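MOSUB1, transcription cofactor (Magnaporthe oryzae, PDB 4AGH) binds single-stranded DNA and, as a member of the PC4 family, probably acts as a transcriptional coactivator in the nucleus. Local coordinates at residues A[65-73]-A[83-94]. Numbering follows the deposited sequence.
Sequences MDFINIREY and GKKGIGLTVDQY
Arg71 lays its side chain over Gly86 in the neighbouring antiparallel strand and closes on the carbonyl of Gly83. The path starts at Arg71 CB, 4.0 Å from Lys85 O. With CG anti to the backbone N (chi1 -174°), Arg71 CG comes within 3.6 Å of Gly83 O and also touches Lys85 O. Next, Arg71 CD packs against the same glycine carbonyl, 3.3 Å from Gly83 O. A bend at chi3 turns the guanidinium flat above the backbone, with Arg71 CZ 3.8 Å from Gly86 CA and NH2 over the peptide of Gly86 and Ile87. At the tip, Arg71 NH1 donates to Gly83 O at 2.9 Å, in the carbonyl plane but tilted from the guanidinium plane. Two waters at the guanidinium edge tie NH1 and NH2 to Gly86 O, and one of them also reaches Lys84 O.

Along the two strands, paired backbone bonds join Ile68 with Leu89 and Ile70 with Ile87, and Glu72 N donates to Lys85 O (2.8 Å). They link strand 65-76 to strand 86-90 in the curled antiparallel sheet of the PC4-family domain. Strand 86-90 leads directly into helix 91-110, where Thr90 and Gln93 form a capping box. The side chains of Ile68, Ile70, Ile87 and Leu89 occupy the face away from Arg71. There Ile68 CG1 sits over one face of the Tyr94 ring, 4.2 Å from its centroid, while CD1 touches Tyr94 CB. The hydroxyl of Tyr94 bonds to Asn105 of the second subunit.

The apolar face thus packs on the helix and on Ile70 of the second subunit, with polar bonds such as Gly88 O to Arg55 of that subunit adding to the interface. The other face carries a guanidinium whose charge meets neutral carbonyls and water here rather than a carboxylate of either segment.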
loop_
_atom_site.group_PDB
_atom_site.type_symbol
_atom_site.label_atom_id
_atom_site.label_comp_id
_atom_site.label_asym_id
_atom_site.label_seq_id
_atom_site.Cartn_x
_atom_site.Cartn_y
_atom_site.Cartn_z
ATOM N N MET A 65 -13.593 7.355 -11.134
ATOM C CA MET A 65 -12.176 7.094 -10.907
ATOM C C MET A 65 -12.018 5.928 -9.956
ATOM O O MET A 65 -12.761 5.806 -8.984
ATOM C CB MET A 65 -11.468 8.330 -10.347
ATOM C CG MET A 65 -11.237 9.421 -11.386
ATOM S SD MET A 65 -10.217 10.760 -10.734
ATOM C CE MET A 65 -9.016 9.830 -9.769
ATOM N N ASP A 66 -11.024 5.083 -10.220
ATOM C CA ASP A 66 -10.776 3.930 -9.368
ATOM C C ASP A 66 -9.668 4.203 -8.355
ATOM O O ASP A 66 -8.715 4.924 -8.649
ATOM C CB ASP A 66 -10.402 2.714 -10.217
ATOM C CG ASP A 66 -11.539 2.269 -11.117
ATOM O OD1 ASP A 66 -12.566 1.818 -10.577
ATOM O OD2 ASP A 66 -11.411 2.386 -12.354
ATOM N N PHE A 67 -9.820 3.631 -7.163
ATOM C CA PHE A 67 -8.833 3.779 -6.089
ATOM C C PHE A 67 -8.460 2.432 -5.519
ATOM O O PHE A 67 -9.308 1.538 -5.387
ATOM C CB PHE A 67 -9.372 4.677 -4.992
ATOM C CG PHE A 67 -9.658 6.060 -5.472
ATOM C CD1 PHE A 67 -10.876 6.360 -6.060
ATOM C CD2 PHE A 67 -8.682 7.037 -5.415
ATOM C CE1 PHE A 67 -11.129 7.631 -6.542
ATOM C CE2 PHE A 67 -8.929 8.308 -5.889
ATOM C CZ PHE A 67 -10.154 8.606 -6.455
ATOM N N ILE A 68 -7.178 2.282 -5.196
ATOM C CA ILE A 68 -6.704 1.065 -4.574
ATOM C C ILE A 68 -6.529 1.384 -3.098
ATOM O O ILE A 68 -5.631 2.135 -2.708
ATOM C CB ILE A 68 -5.369 0.573 -5.173
ATOM C CG1 ILE A 68 -5.526 0.174 -6.656
ATOM C CG2 ILE A 68 -4.844 -0.616 -4.389
ATOM C CD1 ILE A 68 -5.521 1.359 -7.626
ATOM N N ASN A 69 -7.404 0.818 -2.278
ATOM C CA ASN A 69 -7.452 1.157 -0.865
ATOM C C ASN A 69 -6.770 0.112 -0.010
ATOM O O ASN A 69 -7.148 -1.050 -0.024
ATOM C CB ASN A 69 -8.898 1.306 -0.426
ATOM C CG ASN A 69 -9.636 2.342 -1.233
ATOM O OD1 ASN A 69 -9.299 3.526 -1.199
ATOM N ND2 ASN A 69 -10.666 1.909 -1.957
ATOM N N ILE A 70 -5.747 0.528 0.724
ATOM C CA ILE A 70 -5.066 -0.365 1.637
ATOM C C ILE A 70 -5.426 0.119 3.037
ATOM O O ILE A 70 -5.082 1.238 3.408
ATOM C CB ILE A 70 -3.555 -0.269 1.417
ATOM C CG1 ILE A 70 -3.240 -0.467 -0.074
ATOM C CG2 ILE A 70 -2.826 -1.280 2.296
ATOM C CD1 ILE A 70 -1.774 -0.241 -0.433
ATOM N N ARG A 71 -6.129 -0.700 3.817
ATOM C CA ARG A 71 -6.713 -0.147 5.036
ATOM C C ARG A 71 -6.943 -1.199 6.094
ATOM O O ARG A 71 -7.285 -2.330 5.777
ATOM C CB ARG A 71 -8.044 0.538 4.703
ATOM C CG ARG A 71 -8.668 1.264 5.890
ATOM C CD ARG A 71 -9.716 2.266 5.464
ATOM N NE ARG A 71 -9.209 3.263 4.518
ATOM C CZ ARG A 71 -8.535 4.364 4.844
ATOM N NH1 ARG A 71 -8.218 4.631 6.113
ATOM N NH2 ARG A 71 -8.146 5.196 3.879
ATOM N N GLU A 72 -6.749 -0.808 7.350
ATOM C CA GLU A 72 -7.048 -1.684 8.465
ATOM C C GLU A 72 -8.484 -1.467 8.906
ATOM O O GLU A 72 -8.935 -0.327 9.060
ATOM C CB GLU A 72 -6.099 -1.412 9.632
ATOM C CG GLU A 72 -6.407 -2.267 10.861
ATOM C CD GLU A 72 -5.338 -2.165 11.925
ATOM O OE1 GLU A 72 -4.145 -2.119 11.573
ATOM O OE2 GLU A 72 -5.695 -2.139 13.123
ATOM N N TYR A 73 -9.193 -2.571 9.109
ATOM C CA TYR A 73 -10.567 -2.536 9.584
ATOM C C TYR A 73 -10.589 -2.858 11.071
ATOM O O TYR A 73 -9.694 -3.539 11.566
ATOM C CB TYR A 73 -11.411 -3.530 8.791
ATOM C CG TYR A 73 -11.840 -2.959 7.458
ATOM C CD1 TYR A 73 -10.898 -2.580 6.507
ATOM C CD2 TYR A 73 -13.187 -2.786 7.159
ATOM C CE1 TYR A 73 -11.289 -2.032 5.291
ATOM C CE2 TYR A 73 -13.589 -2.250 5.959
ATOM C CZ TYR A 73 -12.639 -1.873 5.025
ATOM O OH TYR A 73 -13.055 -1.332 3.825
ATOM N N GLY A 83 -11.170 1.615 9.306
ATOM C CA GLY A 83 -10.580 2.489 10.300
ATOM C C GLY A 83 -9.679 3.537 9.675
ATOM O O GLY A 83 -9.598 3.674 8.453
ATOM N N LYS A 84 -8.985 4.270 10.536
ATOM C CA LYS A 84 -8.201 5.421 10.128
ATOM C C LYS A 84 -6.820 5.053 9.582
ATOM O O LYS A 84 -6.169 5.868 8.935
ATOM C CB LYS A 84 -8.057 6.384 11.307
ATOM C CG LYS A 84 -8.395 7.822 10.955
ATOM C CD LYS A 84 -9.826 7.931 10.450
ATOM C CE LYS A 84 -10.194 9.375 10.143
ATOM N NZ LYS A 84 -11.558 9.502 9.557
ATOM N N LYS A 85 -6.370 3.833 9.842
ATOM C CA LYS A 85 -5.060 3.417 9.357
ATOM C C LYS A 85 -5.215 2.872 7.945
ATOM O O LYS A 85 -5.700 1.766 7.752
ATOM C CB LYS A 85 -4.451 2.358 10.278
ATOM C CG LYS A 85 -4.182 2.859 11.711
ATOM C CD LYS A 85 -3.711 1.740 12.635
ATOM C CE LYS A 85 -3.496 2.259 14.062
ATOM N NZ LYS A 85 -3.111 1.174 15.010
ATOM N N GLY A 86 -4.814 3.656 6.959
ATOM C CA GLY A 86 -4.961 3.237 5.573
ATOM C C GLY A 86 -4.762 4.381 4.612
ATOM O O GLY A 86 -4.595 5.537 5.014
ATOM N N ILE A 87 -4.811 4.058 3.325
ATOM C CA ILE A 87 -4.617 5.060 2.298
ATOM C C ILE A 87 -5.305 4.586 1.025
ATOM O O ILE A 87 -5.375 3.379 0.764
ATOM C CB ILE A 87 -3.112 5.330 2.091
ATOM C CG1 ILE A 87 -2.890 6.511 1.132
ATOM C CG2 ILE A 87 -2.409 4.074 1.609
ATOM C CD1 ILE A 87 -1.418 6.962 1.090
ATOM N N GLY A 88 -5.874 5.532 0.280
ATOM C CA GLY A 88 -6.512 5.227 -0.987
ATOM C C GLY A 88 -5.642 5.740 -2.116
ATOM O O GLY A 88 -5.538 6.947 -2.325
ATOM N N LEU A 89 -4.986 4.825 -2.826
ATOM C CA LEU A 89 -4.095 5.212 -3.909
ATOM C C LEU A 89 -4.863 5.421 -5.206
ATOM O O LEU A 89 -5.777 4.665 -5.523
ATOM C CB LEU A 89 -3.045 4.116 -4.146
ATOM C CG LEU A 89 -2.166 3.774 -2.949
ATOM C CD1 LEU A 89 -1.196 2.665 -3.349
ATOM C CD2 LEU A 89 -1.425 5.013 -2.460
ATOM N N THR A 90 -4.477 6.442 -5.965
ATOM C CA THR A 90 -4.942 6.562 -7.337
ATOM C C THR A 90 -4.276 5.469 -8.160
ATOM O O THR A 90 -3.306 4.837 -7.716
ATOM C CB THR A 90 -4.545 7.920 -7.947
ATOM O OG1 THR A 90 -3.121 7.984 -8.062
ATOM C CG2 THR A 90 -5.031 9.075 -7.068
ATOM N N VAL A 91 -4.781 5.254 -9.369
ATOM C CA VAL A 91 -4.214 4.226 -10.218
ATOM C C VAL A 91 -2.767 4.566 -10.557
ATOM O O VAL A 91 -1.911 3.687 -10.558
ATOM C CB VAL A 91 -5.064 4.035 -11.480
ATOM C CG1 VAL A 91 -4.369 3.116 -12.478
ATOM C CG2 VAL A 91 -6.434 3.479 -11.081
ATOM N N ASP A 92 -2.494 5.841 -10.839
ATOM C CA ASP A 92 -1.128 6.261 -11.171
ATOM C C ASP A 92 -0.174 6.059 -9.997
ATOM O O ASP A 92 0.994 5.705 -10.181
ATOM C CB ASP A 92 -1.095 7.726 -11.620
ATOM C CG ASP A 92 -1.663 7.931 -13.015
ATOM O OD1 ASP A 92 -1.867 6.936 -13.742
ATOM O OD2 ASP A 92 -1.895 9.104 -13.389
ATOM N N GLN A 93 -0.661 6.294 -8.783
ATOM C CA GLN A 93 0.164 6.061 -7.595
ATOM C C GLN A 93 0.406 4.573 -7.426
ATOM O O GLN A 93 1.509 4.142 -7.087
ATOM C CB GLN A 93 -0.511 6.635 -6.342
ATOM C CG GLN A 93 -0.474 8.156 -6.301
ATOM C CD GLN A 93 -1.543 8.739 -5.399
ATOM O OE1 GLN A 93 -2.200 8.014 -4.655
ATOM N NE2 GLN A 93 -1.720 10.058 -5.462
ATOM N N TYR A 94 -0.630 3.784 -7.686
ATOM C CA TYR A 94 -0.510 2.336 -7.572
ATOM C C TYR A 94 0.484 1.788 -8.604
ATOM O O TYR A 94 1.337 0.957 -8.264
ATOM C CB TYR A 94 -1.875 1.665 -7.718
ATOM C CG TYR A 94 -1.826 0.158 -7.791
ATOM C CD1 TYR A 94 -1.602 -0.607 -6.652
ATOM C CD2 TYR A 94 -2.024 -0.499 -8.995
ATOM C CE1 TYR A 94 -1.561 -1.982 -6.714
ATOM C CE2 TYR A 94 -1.991 -1.882 -9.069
ATOM C CZ TYR A 94 -1.761 -2.618 -7.928
ATOM O OH TYR A 94 -1.725 -3.990 -8.000
HETATM O O HOH W 1 -7.351 6.834 -9.868
HETATM O O HOH W 2 -6.746 7.854 4.332
HETATM O O HOH W 3 -6.620 7.181 6.459
HETATM O O HOH W 4 -4.568 -0.873 15.095
#